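Local coordinates for sugar ABC transporter substrate-binding protein (PDB 5U2P), which probably binds a still unidentified ligand, perhaps a sugar, in the periplasm for uptake by an ABC transporter, at residues A[138-150]-A[281-293]. Numbering follows the deposited sequence.
With EDO (1,2-ethanediol), chain E.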
ATOM      1  N   SER A 138      -0.753   3.469  -1.451  1.00 18.64           N
ATOM      2  CA  SER A 138       0.652   3.738  -1.693  1.00 19.69           C
ATOM      3  C   SER A 138       1.264   2.582  -2.480  1.00 19.70           C
ATOM      4  O   SER A 138       0.980   1.415  -2.190  1.00 21.78           O
ATOM      5  CB  SER A 138       1.372   3.917  -0.354  1.00 22.88           C
ATOM      6  OG  SER A 138       2.752   4.077  -0.557  1.00 29.76           O
ATOM      7  N   ILE A 139       2.054   2.896  -3.504  1.00 17.84           N
ATOM      8  CA  ILE A 139       2.847   1.911  -4.235  1.00 15.70           C
ATOM      9  C   ILE A 139       4.326   2.192  -3.970  1.00 18.60           C
ATOM     10  O   ILE A 139       4.762   3.324  -4.109  1.00 20.09           O
ATOM     11  CB  ILE A 139       2.563   1.969  -5.748  1.00 20.75           C
ATOM     12  CG1 ILE A 139       1.084   1.658  -6.015  1.00 22.81           C
ATOM     13  CG2 ILE A 139       3.473   1.038  -6.518  1.00 22.12           C
ATOM     14  CD1 ILE A 139       0.675   0.246  -5.802  1.00 21.30           C
ATOM     15  N   ASN A 140       5.078   1.181  -3.550  1.00 18.32           N
ATOM     16  CA  ASN A 140       6.527   1.315  -3.358  1.00 16.49           C
ATOM     17  C   ASN A 140       7.284   1.051  -4.636  1.00 21.95           C
ATOM     18  O   ASN A 140       7.077   0.028  -5.297  1.00 23.29           O
ATOM     19  CB  ASN A 140       7.024   0.342  -2.276  1.00 18.09           C
ATOM     20  CG  ASN A 140       6.441   0.646  -0.900  1.00 18.58           C
ATOM     21  OD1 ASN A 140       6.251   1.797  -0.524  1.00 20.34           O
ATOM     22  ND2 ASN A 140       6.123  -0.404  -0.156  1.00 22.17           N
ATOM     23  N   ALA A 141       8.180   1.962  -4.985  1.00 18.32           N
ATOM     24  CA  ALA A 141       9.024   1.761  -6.142  1.00 19.01           C
ATOM     25  C   ALA A 141      10.351   2.515  -5.996  1.00 19.19           C
ATOM     26  O   ALA A 141      10.515   3.353  -5.105  1.00 19.42           O
ATOM     27  CB  ALA A 141       8.270   2.211  -7.406  1.00 23.34           C
ATOM     28  N   LEU A 142      11.272   2.215  -6.899  1.00 20.09           N
ATOM     29  CA  LEU A 142      12.527   2.942  -7.048  1.00 17.86           C
ATOM     30  C   LEU A 142      12.305   4.084  -8.011  1.00 22.76           C
ATOM     31  O   LEU A 142      12.103   3.873  -9.207  1.00 21.45           O
ATOM     32  CB  LEU A 142      13.619   2.007  -7.558  1.00 26.34           C
ATOM     33  CG  LEU A 142      15.024   2.607  -7.648  1.00 25.25           C
ATOM     34  CD1 LEU A 142      15.569   2.971  -6.270  1.00 37.43           C
ATOM     35  CD2 LEU A 142      15.951   1.615  -8.356  1.00 32.14           C
ATOM     36  N   PHE A 143      12.320   5.291  -7.478  1.00 17.94           N
ATOM     37  CA  PHE A 143      12.176   6.494  -8.274  1.00 21.53           C
ATOM     38  C   PHE A 143      13.549   7.090  -8.527  1.00 28.24           C
ATOM     39  O   PHE A 143      14.395   7.133  -7.629  1.00 25.55           O
ATOM     40  CB  PHE A 143      11.264   7.469  -7.562  1.00 17.54           C
ATOM     41  CG  PHE A 143       9.879   6.942  -7.377  1.00 18.51           C
ATOM     42  CD1 PHE A 143       8.971   6.993  -8.417  1.00 22.25           C
ATOM     43  CD2 PHE A 143       9.493   6.345  -6.196  1.00 16.97           C
ATOM     44  CE1 PHE A 143       7.695   6.497  -8.273  1.00 20.50           C
ATOM     45  CE2 PHE A 143       8.222   5.855  -6.035  1.00 20.37           C
ATOM     46  CZ  PHE A 143       7.318   5.922  -7.085  1.00 20.37           C
ATOM     47  N   TYR A 144      13.795   7.506  -9.759  1.00 24.69           N
ATOM     48  CA  TYR A 144      15.098   8.035 -10.102  1.00 23.66           C
ATOM     49  C   TYR A 144      15.022   9.233 -11.030  1.00 25.47           C
ATOM     50  O   TYR A 144      14.024   9.456 -11.739  1.00 23.88           O
ATOM     51  CB  TYR A 144      15.969   6.953 -10.722  1.00 24.99           C
ATOM     52  CG  TYR A 144      15.485   6.383 -12.033  1.00 27.61           C
ATOM     53  CD1 TYR A 144      14.602   5.314 -12.058  1.00 27.79           C
ATOM     54  CD2 TYR A 144      15.929   6.899 -13.252  1.00 29.08           C
ATOM     55  CE1 TYR A 144      14.160   4.771 -13.256  1.00 33.80           C
ATOM     56  CE2 TYR A 144      15.498   6.355 -14.454  1.00 39.40           C
ATOM     57  CZ  TYR A 144      14.613   5.296 -14.447  1.00 40.95           C
ATOM     58  OH  TYR A 144      14.164   4.741 -15.616  1.00 37.70           O
ATOM     59  N   ASN A 145      16.080  10.022 -10.952  1.00 23.38           N
ATOM     60  CA  ASN A 145      16.237  11.232 -11.748  1.00 25.28           C
ATOM     61  C   ASN A 145      16.848  10.882 -13.104  1.00 26.71           C
ATOM     62  O   ASN A 145      18.063  10.681 -13.211  1.00 30.89           O
ATOM     63  CB  ASN A 145      17.110  12.249 -11.005  1.00 31.96           C
ATOM     64  CG  ASN A 145      17.185  13.582 -11.725  1.00 34.36           C
ATOM     65  OD1 ASN A 145      17.077  13.639 -12.949  1.00 33.63           O
ATOM     66  ND2 ASN A 145      17.348  14.666 -10.968  1.00 31.92           N
ATOM     67  N   LYS A 146      15.996  10.822 -14.126  1.00 35.19           N
ATOM     68  CA  LYS A 146      16.401  10.405 -15.474  1.00 31.78           C
ATOM     69  C   LYS A 146      17.526  11.263 -16.055  1.00 28.34           C
ATOM     70  O   LYS A 146      18.366  10.761 -16.798  1.00 39.05           O
ATOM     71  CB  LYS A 146      15.207  10.456 -16.426  1.00 38.00           C
ATOM     72  CG  LYS A 146      14.188   9.355 -16.276  1.00 48.88           C
ATOM     73  CD  LYS A 146      13.113   9.476 -17.351  1.00 60.81           C
ATOM     74  CE  LYS A 146      12.218   8.254 -17.392  1.00 66.37           C
ATOM     75  NZ  LYS A 146      11.174   8.367 -18.447  1.00 69.26           N
ATOM     76  N   ASP A 147      17.539  12.552 -15.720  1.00 34.22           N
ATOM     77  CA  ASP A 147      18.555  13.464 -16.248  1.00 43.20           C
ATOM     78  C   ASP A 147      19.914  13.163 -15.653  1.00 50.53           C
ATOM     79  O   ASP A 147      20.908  13.164 -16.368  1.00 41.66           O
ATOM     80  CB  ASP A 147      18.195  14.930 -15.977  1.00 43.91           C
ATOM     81  CG  ASP A 147      17.015  15.413 -16.804  1.00 52.32           C
ATOM     82  OD1 ASP A 147      16.743  14.834 -17.877  1.00 62.93           O
ATOM     83  OD2 ASP A 147      16.360  16.390 -16.381  1.00 70.51           O
ATOM     84  N   LEU A 148      19.963  12.911 -14.347  1.00 38.30           N
ATOM     85  CA  LEU A 148      21.219  12.538 -13.699  1.00 39.41           C
ATOM     86  C   LEU A 148      21.716  11.204 -14.229  1.00 55.90           C
ATOM     87  O   LEU A 148      22.913  11.021 -14.457  1.00 47.63           O
ATOM     88  CB  LEU A 148      21.059  12.441 -12.184  1.00 33.39           C
ATOM     89  CG  LEU A 148      20.952  13.738 -11.399  1.00 45.06           C
ATOM     90  CD1 LEU A 148      20.603  13.433  -9.952  1.00 45.53           C
ATOM     91  CD2 LEU A 148      22.261  14.516 -11.479  1.00 49.22           C
ATOM     92  N   PHE A 149      20.795  10.266 -14.406  1.00 38.54           N
ATOM     93  CA  PHE A 149      21.147   8.971 -14.963  1.00 29.27           C
ATOM     94  C   PHE A 149      21.785   9.137 -16.338  1.00 52.62           C
ATOM     95  O   PHE A 149      22.774   8.479 -16.648  1.00 47.66           O
ATOM     96  CB  PHE A 149      19.923   8.066 -15.057  1.00 38.67           C
ATOM     97  CG  PHE A 149      19.711   7.214 -13.843  1.00 29.28           C
ATOM     98  CD1 PHE A 149      19.918   7.731 -12.572  1.00 40.27           C
ATOM     99  CD2 PHE A 149      19.294   5.898 -13.965  1.00 37.95           C
ATOM    100  CE1 PHE A 149      19.720   6.947 -11.455  1.00 29.53           C
ATOM    101  CE2 PHE A 149      19.095   5.116 -12.843  1.00 36.48           C
ATOM    102  CZ  PHE A 149      19.311   5.645 -11.592  1.00 38.03           C
ATOM    103  N   ASP A 150      21.220  10.019 -17.157  1.00 40.51           N
ATOM    104  CA  ASP A 150      21.754  10.264 -18.495  1.00 54.29           C
ATOM    105  C   ASP A 150      23.125  10.920 -18.415  1.00 44.99           C
ATOM    106  O   ASP A 150      24.051  10.521 -19.115  1.00 52.32           O
ATOM    107  CB  ASP A 150      20.807  11.144 -19.312  1.00 40.45           C
ATOM    108  CG  ASP A 150      19.499  10.452 -19.646  1.00 57.97           C
ATOM    109  OD1 ASP A 150      19.466   9.203 -19.689  1.00 55.02           O
ATOM    110  OD2 ASP A 150      18.497  11.165 -19.874  1.00 79.34           O
ATOM    111  N   PRO A 281       7.712  20.678 -11.237  1.00 24.48           N
ATOM    112  CA  PRO A 281       6.886  20.045 -12.276  1.00 30.80           C
ATOM    113  C   PRO A 281       7.668  19.551 -13.484  1.00 24.85           C
ATOM    114  O   PRO A 281       7.247  18.603 -14.150  1.00 29.79           O
ATOM    115  CB  PRO A 281       5.929  21.166 -12.685  1.00 27.94           C
ATOM    116  CG  PRO A 281       5.856  22.069 -11.519  1.00 31.44           C
ATOM    117  CD  PRO A 281       7.155  21.966 -10.786  1.00 25.55           C
ATOM    118  N   GLY A 282       8.800  20.179 -13.766  1.00 25.64           N
ATOM    119  CA  GLY A 282       9.565  19.808 -14.934  1.00 32.94           C
ATOM    120  C   GLY A 282      10.589  18.727 -14.685  1.00 29.61           C
ATOM    121  O   GLY A 282      11.372  18.413 -15.577  1.00 25.72           O
ATOM    122  N   ILE A 283      10.613  18.149 -13.488  1.00 24.75           N
ATOM    123  CA  ILE A 283      11.629  17.155 -13.213  1.00 20.26           C
ATOM    124  C   ILE A 283      11.329  15.880 -14.008  1.00 19.35           C
ATOM    125  O   ILE A 283      10.179  15.529 -14.235  1.00 26.20           O
ATOM    126  CB  ILE A 283      11.740  16.856 -11.697  1.00 22.39           C
ATOM    127  CG1 ILE A 283      13.050  16.126 -11.393  1.00 33.54           C
ATOM    128  CG2 ILE A 283      10.537  16.106 -11.204  1.00 23.26           C
ATOM    129  CD1 ILE A 283      13.410  16.130  -9.925  1.00 26.35           C
ATOM    130  N   ASN A 284      12.398  15.245 -14.464  1.00 27.49           N
ATOM    131  CA  ASN A 284      12.319  14.051 -15.288  1.00 26.71           C
ATOM    132  C   ASN A 284      12.529  12.804 -14.423  1.00 17.83           C
ATOM    133  O   ASN A 284      13.651  12.403 -14.177  1.00 28.19           O
ATOM    134  CB  ASN A 284      13.365  14.114 -16.401  1.00 35.96           C
ATOM    135  CG  ASN A 284      13.093  13.122 -17.501  1.00 49.10           C
ATOM    136  OD1 ASN A 284      11.987  12.584 -17.604  1.00 51.88           O
ATOM    137  ND2 ASN A 284      14.097  12.870 -18.333  1.00 47.99           N
ATOM    138  N   LEU A 285      11.423  12.270 -13.940  1.00 26.03           N
ATOM    139  CA  LEU A 285      11.438  11.194 -12.963  1.00 28.06           C
ATOM    140  C   LEU A 285      11.078   9.883 -13.626  1.00 30.65           C
ATOM    141  O   LEU A 285      10.121   9.812 -14.390  1.00 28.28           O
ATOM    142  CB  LEU A 285      10.445  11.510 -11.840  1.00 35.39           C
ATOM    143  CG  LEU A 285      10.685  10.951 -10.444  1.00 42.13           C
ATOM    144  CD1 LEU A 285      11.935  11.557  -9.878  1.00 38.24           C
ATOM    145  CD2 LEU A 285       9.499  11.261  -9.537  1.00 32.78           C
ATOM    146  N   GLY A 286      11.839   8.841 -13.325  1.00 34.47           N
ATOM    147  CA  GLY A 286      11.493   7.493 -13.729  1.00 41.23           C
ATOM    148  C   GLY A 286      11.157   6.659 -12.512  1.00 36.05           C
ATOM    149  O   GLY A 286      11.473   7.056 -11.385  1.00 25.18           O
ATOM    150  N   ALA A 287      10.499   5.524 -12.734  1.00 28.22           N
ATOM    151  CA  ALA A 287      10.127   4.604 -11.653  1.00 28.60           C
ATOM    152  C   ALA A 287      10.203   3.155 -12.109  1.00 28.18           C
ATOM    153  O   ALA A 287       9.587   2.769 -13.106  1.00 37.70           O
ATOM    154  CB  ALA A 287       8.731   4.904 -11.154  1.00 28.31           C
ATOM    155  N   CYS A 288      10.907   2.336 -11.344  1.00 24.84           N
ATOM    156  CA  CYS A 288      11.063   0.930 -11.682  1.00 25.80           C
ATOM    157  C   CYS A 288      11.049   0.070 -10.435  1.00 29.02           C
ATOM    158  O   CYS A 288      11.054   0.574  -9.308  1.00 23.97           O
ATOM    159  CB  CYS A 288      12.368   0.713 -12.448  1.00 27.87           C
ATOM    160  SG  CYS A 288      13.838   1.136 -11.488  1.00 27.75           S
ATOM    161  N   VAL A 289      11.013  -1.237 -10.649  1.00 24.63           N
ATOM    162  CA  VAL A 289      11.096  -2.200  -9.565  1.00 26.16           C
ATOM    163  C   VAL A 289      12.424  -2.077  -8.851  1.00 38.75           C
ATOM    164  O   VAL A 289      13.456  -1.874  -9.489  1.00 29.78           O
ATOM    165  CB  VAL A 289      10.919  -3.628 -10.098  1.00 47.53           C
ATOM    166  CG1 VAL A 289      11.412  -4.670  -9.097  1.00 45.85           C
ATOM    167  CG2 VAL A 289       9.461  -3.848 -10.440  1.00 34.35           C
ATOM    168  N   LEU A 290      12.410  -2.198  -7.527  1.00 33.39           N
ATOM    169  CA  LEU A 290      13.671  -2.247  -6.786  1.00 42.27           C
ATOM    170  C   LEU A 290      14.220  -3.667  -6.815  1.00 27.02           C
ATOM    171  O   LEU A 290      13.652  -4.559  -6.174  1.00 30.41           O
ATOM    172  CB  LEU A 290      13.486  -1.786  -5.343  1.00 34.48           C
ATOM    173  CG  LEU A 290      14.757  -1.806  -4.479  1.00 37.47           C
ATOM    174  CD1 LEU A 290      15.661  -0.599  -4.740  1.00 37.32           C
ATOM    175  CD2 LEU A 290      14.358  -1.873  -3.042  1.00 34.23           C
ATOM    176  N   PRO A 291      15.327  -3.898  -7.554  1.00 35.30           N
ATOM    177  CA  PRO A 291      15.779  -5.292  -7.670  1.00 47.88           C
ATOM    178  C   PRO A 291      16.577  -5.765  -6.454  1.00 52.74           C
ATOM    179  O   PRO A 291      17.808  -5.825  -6.501  1.00 52.06           O
ATOM    180  CB  PRO A 291      16.647  -5.265  -8.925  1.00 39.19           C
ATOM    181  CG  PRO A 291      17.234  -3.887  -8.932  1.00 51.24           C
ATOM    182  CD  PRO A 291      16.179  -2.980  -8.339  1.00 45.96           C
ATOM    183  N   ILE A 292      15.862  -6.115  -5.388  1.00 41.88           N
ATOM    184  CA  ILE A 292      16.469  -6.407  -4.092  1.00 53.41           C
ATOM    185  C   ILE A 292      16.225  -7.855  -3.698  1.00 51.36           C
ATOM    186  O   ILE A 292      16.713  -8.315  -2.666  1.00 54.18           O
ATOM    187  CB  ILE A 292      15.912  -5.461  -2.995  1.00 44.34           C
ATOM    188  CG1 ILE A 292      16.789  -5.503  -1.740  1.00 64.98           C
ATOM    189  CG2 ILE A 292      14.452  -5.786  -2.693  1.00 62.80           C
ATOM    190  CD1 ILE A 292      16.440  -4.443  -0.720  1.00 59.12           C
ATOM    191  N   THR A 293      15.451  -8.561  -4.520  1.00 47.45           N
ATOM    192  CA  THR A 293      15.253 -10.002  -4.360  1.00 66.91           C
ATOM    193  C   THR A 293      15.336 -10.684  -5.716  1.00 47.13           C
ATOM    194  O   THR A 293      15.179 -10.035  -6.749  1.00 53.71           O
ATOM    195  CB  THR A 293      13.889 -10.344  -3.718  1.00 52.01           C
ATOM    196  OG1 THR A 293      12.824 -10.039  -4.633  1.00 50.82           O
ATOM    197  CG2 THR A 293      13.688  -9.566  -2.429  1.00 48.97           C
TER
HETATM  198  C1  EDO E 504       3.401   1.731   2.240  1.00 29.10           C
HETATM  199  O1  EDO E 504       4.011   2.095   1.004  1.00 29.28           O
HETATM  200  C2  EDO E 504       3.989   0.462   2.838  1.00 28.26           C
HETATM  201  O2  EDO E 504       5.288   0.116   2.362  1.00 27.77           O
HETATM  202  O   HOH W   1      15.111  15.752 -14.056  1.00 35.10           O
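L142 and C288, and two residues further along Y144 and G286, form the hydrogen-bonded pairs of a short antiparallel pairing between strands 138-145 and 285-288. N-H and C=O of Y144 both pair with G286, as those of L142 do with C288; the bond from G286 N to Y144 O is nearly straight (171°). K146 N adds one more bond, to N284 O (2.8 Å), where the strand gives way to the helix.

On one face of the sheet the Y144 ring lies over G286, whose CA sits 4.0 Å from the ring centroid in a CH-pi contact. The tyrosine's chi1 of 63° places CG between its own backbone N and carbonyl carbon and swings the ring across the partner strand, while its OH bonds to E156. C288 SG approaches this ring obliquely and touches L142 CD2 at 3.8 Å; L142 CD1 meets L290 CD1, the two leucines crossing nearly at right angles. F143 and A287 point to the other face, where A287 CB packs 3.5 Å from F143 CE1, and helix 270-279 covers F143 and L285.

In this solute-binding protein, strand 138-145 is central to a mixed sheet, pairing with strand 263-267 as well; near its start the N140 amide holds an ethanediol probably left from crystallisation, OD1 accepting from O1 and ND2 donating to O2.

Polar contacts gather at the N-terminus of helix 146-151. N145 is the N-cap, its OD1 accepting from L148 N above the amide plane. One water donates to N145 OD1 and D147 OD2 and accepts from N284 N, while N284 ND2 makes a weak 3.3 Å bond to D147 OD1. The extended K146 chain crosses the N284 amide at about a right angle, CB 3.3 Å from ND2.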